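PDB 2GA8: hypothetical 39.9 kDa protein from Saccharomyces cerevisiae, which acts as an ATP-dependent kinase with a P-loop and could be involved in assembly of the endoplasmic reticulum membrane. Local coordinates for residues T130-I134 with G163-S167; G185-F190 with L268-Y272. All coordinates share one frame; numbering follows the deposited sequence.

Overall arrangement
The two contacts follow each other along the chain: interaction 1 closes at Ser167 before interaction 2 opens at Gly185, and their centres lie 14 Å apart. They share the end of the parallel five-stranded sheet where strands 156-160 and 262-267 run side by side, since 163-167 leaves the first strand and 268-272 the second. The direct link is made by 185-190 of interaction 2, whose Thr189 O probably accepts a hydrogen bond from Leu166 N at 2.9 Å and whose Phe190 CZ packs against His165 ND1. Interaction 1 thus joins the mixed sheet to the loop behind strand 156-160, and interaction 2 continues the packing toward Pro33 of the probable ATP-binding loop.

Interaction 1 (T130-I134 with G163-S167); sequences TANAI and GFHLS
Asn132 makes this a buried loop-to-loop contact, its carboxamide fastened to the backbone of Gly163 and His165 where the loop before strand 134-136 meets the one after strand 156-160. Two hydrogen bonds leave the same nitrogen: Asn132 ND2 lies 2.9 Å from Gly163 O, with an N-H...O angle of 143°, and 2.9 Å from His165 O, where the bond is straighter at 162°. The His165 oxygen lies in the amide plane, yet ND2 stands above the plane of that carbonyl, not on a lone pair. A chi1 of -54° sets CG beside the backbone N, and from there the amide extends to the loop 163-167. Its other end is used too: a water donates to Asn132 OD1 at 2.7 Å and accepts from Ser167 N. Both ends of the amide are therefore engaged, which fixes its rotation. Leu166 CD2 also approaches OD1, 3.7 Å away, the two side chains crossing at about a right angle. Apolar contacts add to this: Ala131 CB meets Ser167 CB at 4.1 Å, and Ile134 CG1 reaches the edge of the Phe164 ring at CZ, 4.1 Å away. Ser167 OG caps Cys170 N at the start of helix 168-171, while Ile134 and Phe164 both pack on helix 192-206 and on strand 237-243.

Interaction 2 (G185-F190 with L268-Y272); sequences GSPSTF and LYLLY
Pro187 CG sits over the faces of two tyrosine rings, Tyr269 and Tyr272, in a pair of CH-pi contacts. It lies 3.5 Å from the centroid of the Tyr269 ring and only 16° off the normal; above Tyr272 the centroid is 3.9 Å away and the approach is tilted further, 27° from the normal. Both rings come from one type I beta turn, Tyr269 to Tyr272, closed by the bond from Tyr272 N to Tyr269 O, but they leave it differently: Tyr269 has CG anti to its carbonyl carbon, whereas Tyr272 has CG anti to its nitrogen. The opposite face of Tyr269 is covered by Leu268 CB, so this ring is sandwiched between its neighbour in sequence and the proline, which limits its rotation. Its hydroxyl ties the far end of the ring to the loop: Tyr269 OH donates to Gly185 O at 2.6 Å, in the carbonyl plane on a lone pair. At the edge of the Tyr269 ring, Phe190 CE2 comes to 3.8 Å from Tyr269 CE2, the two planes at 76°. An alanine in place of Tyr269 would probably leave Gly185 O without this donor and open a gap between Pro187 and Leu268. Thr189 OG1 holds the proline's loop in shape, accepting from Gly185 N at 2.8 Å and donating to Ser186 O, which also accepts from Thr189 N. Gly185 has a positive phi, at which a CB would press on the preceding carbonyl oxygen. Leu268 packs on Pro33 of the loop that probably binds ATP, placing the contact beside the P-loop. Tyr272 OH bonds Asp336 OD2 in helix 335-339, whose Ile337 touches Leu268 and Tyr269; Phe190 packs on Trp277 of helix 275-285, and Leu270 touches Ile28 and Val30 of strand 25-30.

Interaction 1 (T130-I134 with G163-S167)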
loop_
_atom_site.group_PDB
_atom_site.type_symbol
_atom_site.label_atom_id
_atom_site.label_comp_id
_atom_site.label_asym_id
_atom_site.label_seq_id
_atom_site.Cartn_x
_atom_site.Cartn_y
_atom_site.Cartn_z
ATOM N N THR A 130 -12.028 -10.942 5.931
ATOM C CA THR A 130 -11.800 -9.900 6.925
ATOM C C THR A 130 -10.347 -9.610 7.279
ATOM O O THR A 130 -10.029 -8.504 7.716
ATOM C CB THR A 130 -12.563 -10.204 8.230
ATOM O OG1 THR A 130 -12.099 -11.442 8.776
ATOM C CG2 THR A 130 -14.052 -10.298 7.957
ATOM N N ALA A 131 -9.465 -10.587 7.090
ATOM C CA ALA A 131 -8.053 -10.403 7.419
ATOM C C ALA A 131 -7.386 -9.287 6.615
ATOM O O ALA A 131 -6.421 -8.681 7.075
ATOM C CB ALA A 131 -7.294 -11.711 7.223
ATOM N N ASN A 132 -7.889 -9.021 5.413
ATOM C CA ASN A 132 -7.316 -7.967 4.577
ATOM C C ASN A 132 -8.311 -6.828 4.390
ATOM O O ASN A 132 -8.209 -6.049 3.443
ATOM C CB ASN A 132 -6.937 -8.526 3.202
ATOM C CG ASN A 132 -6.027 -9.733 3.297
ATOM O OD1 ASN A 132 -6.345 -10.803 2.785
ATOM N ND2 ASN A 132 -4.885 -9.564 3.948
ATOM N N ALA A 133 -9.276 -6.732 5.294
ATOM C CA ALA A 133 -10.294 -5.697 5.197
ATOM C C ALA A 133 -9.755 -4.275 5.289
ATOM O O ALA A 133 -8.794 -3.998 6.013
ATOM C CB ALA A 133 -11.359 -5.908 6.283
ATOM N N ILE A 134 -10.386 -3.390 4.527
ATOM C CA ILE A 134 -10.082 -1.962 4.530
ATOM C C ILE A 134 -11.261 -1.408 5.324
ATOM O O ILE A 134 -12.395 -1.838 5.115
ATOM C CB ILE A 134 -10.121 -1.366 3.106
ATOM C CG1 ILE A 134 -8.974 -1.942 2.271
ATOM C CG2 ILE A 134 -10.049 0.162 3.174
ATOM C CD1 ILE A 134 -9.130 -1.700 0.779
ATOM N N GLY A 163 0.210 -5.983 4.309
ATOM C CA GLY A 163 -1.040 -6.183 5.009
ATOM C C GLY A 163 -2.087 -6.883 4.169
ATOM O O GLY A 163 -3.114 -7.323 4.682
ATOM N N PHE A 164 -1.832 -6.995 2.872
ATOM C CA PHE A 164 -2.782 -7.644 1.982
ATOM C C PHE A 164 -2.399 -9.081 1.673
ATOM O O PHE A 164 -2.988 -9.728 0.807
ATOM C CB PHE A 164 -2.929 -6.811 0.711
ATOM C CG PHE A 164 -3.707 -5.550 0.932
ATOM C CD1 PHE A 164 -5.081 -5.526 0.718
ATOM C CD2 PHE A 164 -3.086 -4.409 1.438
ATOM C CE1 PHE A 164 -5.833 -4.387 1.008
ATOM C CE2 PHE A 164 -3.827 -3.265 1.731
ATOM C CZ PHE A 164 -5.203 -3.256 1.516
ATOM N N HIS A 165 -1.410 -9.579 2.401
ATOM C CA HIS A 165 -0.983 -10.956 2.229
ATOM C C HIS A 165 -2.171 -11.806 2.685
ATOM O O HIS A 165 -2.790 -11.514 3.711
ATOM C CB HIS A 165 0.229 -11.238 3.122
ATOM C CG HIS A 165 1.057 -12.396 2.670
ATOM N ND1 HIS A 165 1.878 -12.337 1.564
ATOM C CD2 HIS A 165 1.183 -13.648 3.165
ATOM C CE1 HIS A 165 2.473 -13.506 1.397
ATOM N NE2 HIS A 165 2.067 -14.318 2.356
ATOM N N LEU A 166 -2.511 -12.839 1.927
ATOM C CA LEU A 166 -3.624 -13.691 2.323
ATOM C C LEU A 166 -3.238 -14.397 3.620
ATOM O O LEU A 166 -2.068 -14.730 3.825
ATOM C CB LEU A 166 -3.928 -14.712 1.226
ATOM C CG LEU A 166 -4.463 -14.091 -0.068
ATOM C CD1 LEU A 166 -4.572 -15.151 -1.155
ATOM C CD2 LEU A 166 -5.811 -13.444 0.211
ATOM N N SER A 167 -4.213 -14.608 4.498
ATOM C CA SER A 167 -3.943 -15.265 5.771
ATOM C C SER A 167 -3.551 -16.716 5.555
ATOM O O SER A 167 -3.857 -17.312 4.521
ATOM C CB SER A 167 -5.171 -15.209 6.682
ATOM O OG SER A 167 -6.216 -16.016 6.173
HETATM O O HOH W 1 -6.660 -13.233 3.971
#

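Interaction 2 (G185-F190 with L268-Y272)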
loop_
_atom_site.group_PDB
_atom_site.type_symbol
_atom_site.label_atom_id
_atom_site.label_comp_id
_atom_site.label_asym_id
_atom_site.label_seq_id
_atom_site.Cartn_x
_atom_site.Cartn_y
_atom_site.Cartn_z
ATOM N N GLY A 185 4.156 -15.433 -0.923
ATOM C CA GLY A 185 4.926 -14.263 -1.292
ATOM C C GLY A 185 4.811 -14.052 -2.789
ATOM O O GLY A 185 5.268 -13.045 -3.320
ATOM N N SER A 186 4.213 -15.020 -3.476
ATOM C CA SER A 186 4.023 -14.908 -4.918
ATOM C C SER A 186 2.851 -13.958 -5.114
ATOM O O SER A 186 2.088 -13.707 -4.181
ATOM C CB SER A 186 3.681 -16.268 -5.530
ATOM O OG SER A 186 2.387 -16.688 -5.137
ATOM N N PRO A 187 2.693 -13.418 -6.330
ATOM C CA PRO A 187 1.598 -12.493 -6.622
ATOM C C PRO A 187 0.225 -13.065 -6.274
ATOM O O PRO A 187 -0.677 -12.333 -5.881
ATOM C CB PRO A 187 1.747 -12.247 -8.121
ATOM C CG PRO A 187 3.220 -12.375 -8.334
ATOM C CD PRO A 187 3.573 -13.579 -7.503
ATOM N N SER A 188 0.077 -14.378 -6.415
ATOM C CA SER A 188 -1.195 -15.032 -6.139
ATOM C C SER A 188 -1.496 -15.278 -4.666
ATOM O O SER A 188 -2.564 -15.799 -4.338
ATOM C CB SER A 188 -1.279 -16.361 -6.901
ATOM O OG SER A 188 -0.303 -17.275 -6.435
ATOM N N THR A 189 -0.577 -14.905 -3.777
ATOM C CA THR A 189 -0.803 -15.111 -2.345
ATOM C C THR A 189 -1.155 -13.820 -1.606
ATOM O O THR A 189 -1.021 -13.736 -0.388
ATOM C CB THR A 189 0.419 -15.782 -1.649
ATOM O OG1 THR A 189 1.588 -14.976 -1.817
ATOM C CG2 THR A 189 0.663 -17.166 -2.226
ATOM N N PHE A 190 -1.621 -12.824 -2.355
ATOM C CA PHE A 190 -2.031 -11.529 -1.799
ATOM C C PHE A 190 -3.444 -11.255 -2.293
ATOM O O PHE A 190 -3.816 -11.691 -3.388
ATOM C CB PHE A 190 -1.147 -10.395 -2.322
ATOM C CG PHE A 190 0.235 -10.373 -1.753
ATOM C CD1 PHE A 190 0.530 -9.587 -0.643
ATOM C CD2 PHE A 190 1.256 -11.107 -2.350
ATOM C CE1 PHE A 190 1.824 -9.527 -0.140
ATOM C CE2 PHE A 190 2.553 -11.056 -1.855
ATOM C CZ PHE A 190 2.842 -10.263 -0.749
ATOM N N LEU A 268 6.055 -5.461 -3.590
ATOM C CA LEU A 268 6.651 -6.276 -4.638
ATOM C C LEU A 268 5.976 -6.178 -6.000
ATOM O O LEU A 268 6.644 -6.134 -7.036
ATOM C CB LEU A 268 6.603 -7.747 -4.227
ATOM C CG LEU A 268 7.311 -8.227 -2.961
ATOM C CD1 LEU A 268 6.767 -9.601 -2.580
ATOM C CD2 LEU A 268 8.815 -8.282 -3.202
ATOM N N TYR A 269 4.651 -6.130 -5.985
ATOM C CA TYR A 269 3.886 -6.178 -7.223
ATOM C C TYR A 269 3.100 -4.972 -7.706
ATOM O O TYR A 269 2.194 -5.113 -8.537
ATOM C CB TYR A 269 2.970 -7.405 -7.126
ATOM C CG TYR A 269 3.745 -8.652 -6.730
ATOM C CD1 TYR A 269 4.840 -9.074 -7.485
ATOM C CD2 TYR A 269 3.417 -9.375 -5.584
ATOM C CE1 TYR A 269 5.593 -10.182 -7.111
ATOM C CE2 TYR A 269 4.172 -10.499 -5.200
ATOM C CZ TYR A 269 5.258 -10.888 -5.974
ATOM O OH TYR A 269 6.022 -11.975 -5.613
ATOM N N LEU A 270 3.459 -3.782 -7.238
ATOM C CA LEU A 270 2.735 -2.586 -7.644
ATOM C C LEU A 270 2.904 -2.235 -9.116
ATOM O O LEU A 270 2.153 -1.414 -9.637
ATOM C CB LEU A 270 3.156 -1.393 -6.784
ATOM C CG LEU A 270 3.065 -1.668 -5.280
ATOM C CD1 LEU A 270 3.430 -0.411 -4.502
ATOM C CD2 LEU A 270 1.662 -2.134 -4.933
ATOM N N LEU A 271 3.883 -2.855 -9.777
ATOM C CA LEU A 271 4.144 -2.611 -11.197
ATOM C C LEU A 271 4.202 -3.940 -11.954
ATOM O O LEU A 271 4.898 -4.065 -12.964
ATOM C CB LEU A 271 5.475 -1.866 -11.369
ATOM C CG LEU A 271 5.529 -0.432 -10.827
ATOM C CD1 LEU A 271 6.957 0.084 -10.899
ATOM C CD2 LEU A 271 4.578 0.461 -11.633
ATOM N N TYR A 272 3.443 -4.914 -11.462
ATOM C CA TYR A 272 3.393 -6.263 -12.030
ATOM C C TYR A 272 2.318 -6.316 -13.121
ATOM O O TYR A 272 1.172 -5.949 -12.877
ATOM C CB TYR A 272 3.082 -7.245 -10.901
ATOM C CG TYR A 272 3.487 -8.667 -11.165
ATOM C CD1 TYR A 272 4.826 -9.058 -11.083
ATOM C CD2 TYR A 272 2.533 -9.632 -11.475
ATOM C CE1 TYR A 272 5.199 -10.385 -11.298
ATOM C CE2 TYR A 272 2.895 -10.955 -11.693
ATOM C CZ TYR A 272 4.229 -11.324 -11.600
ATOM O OH TYR A 272 4.587 -12.635 -11.798
#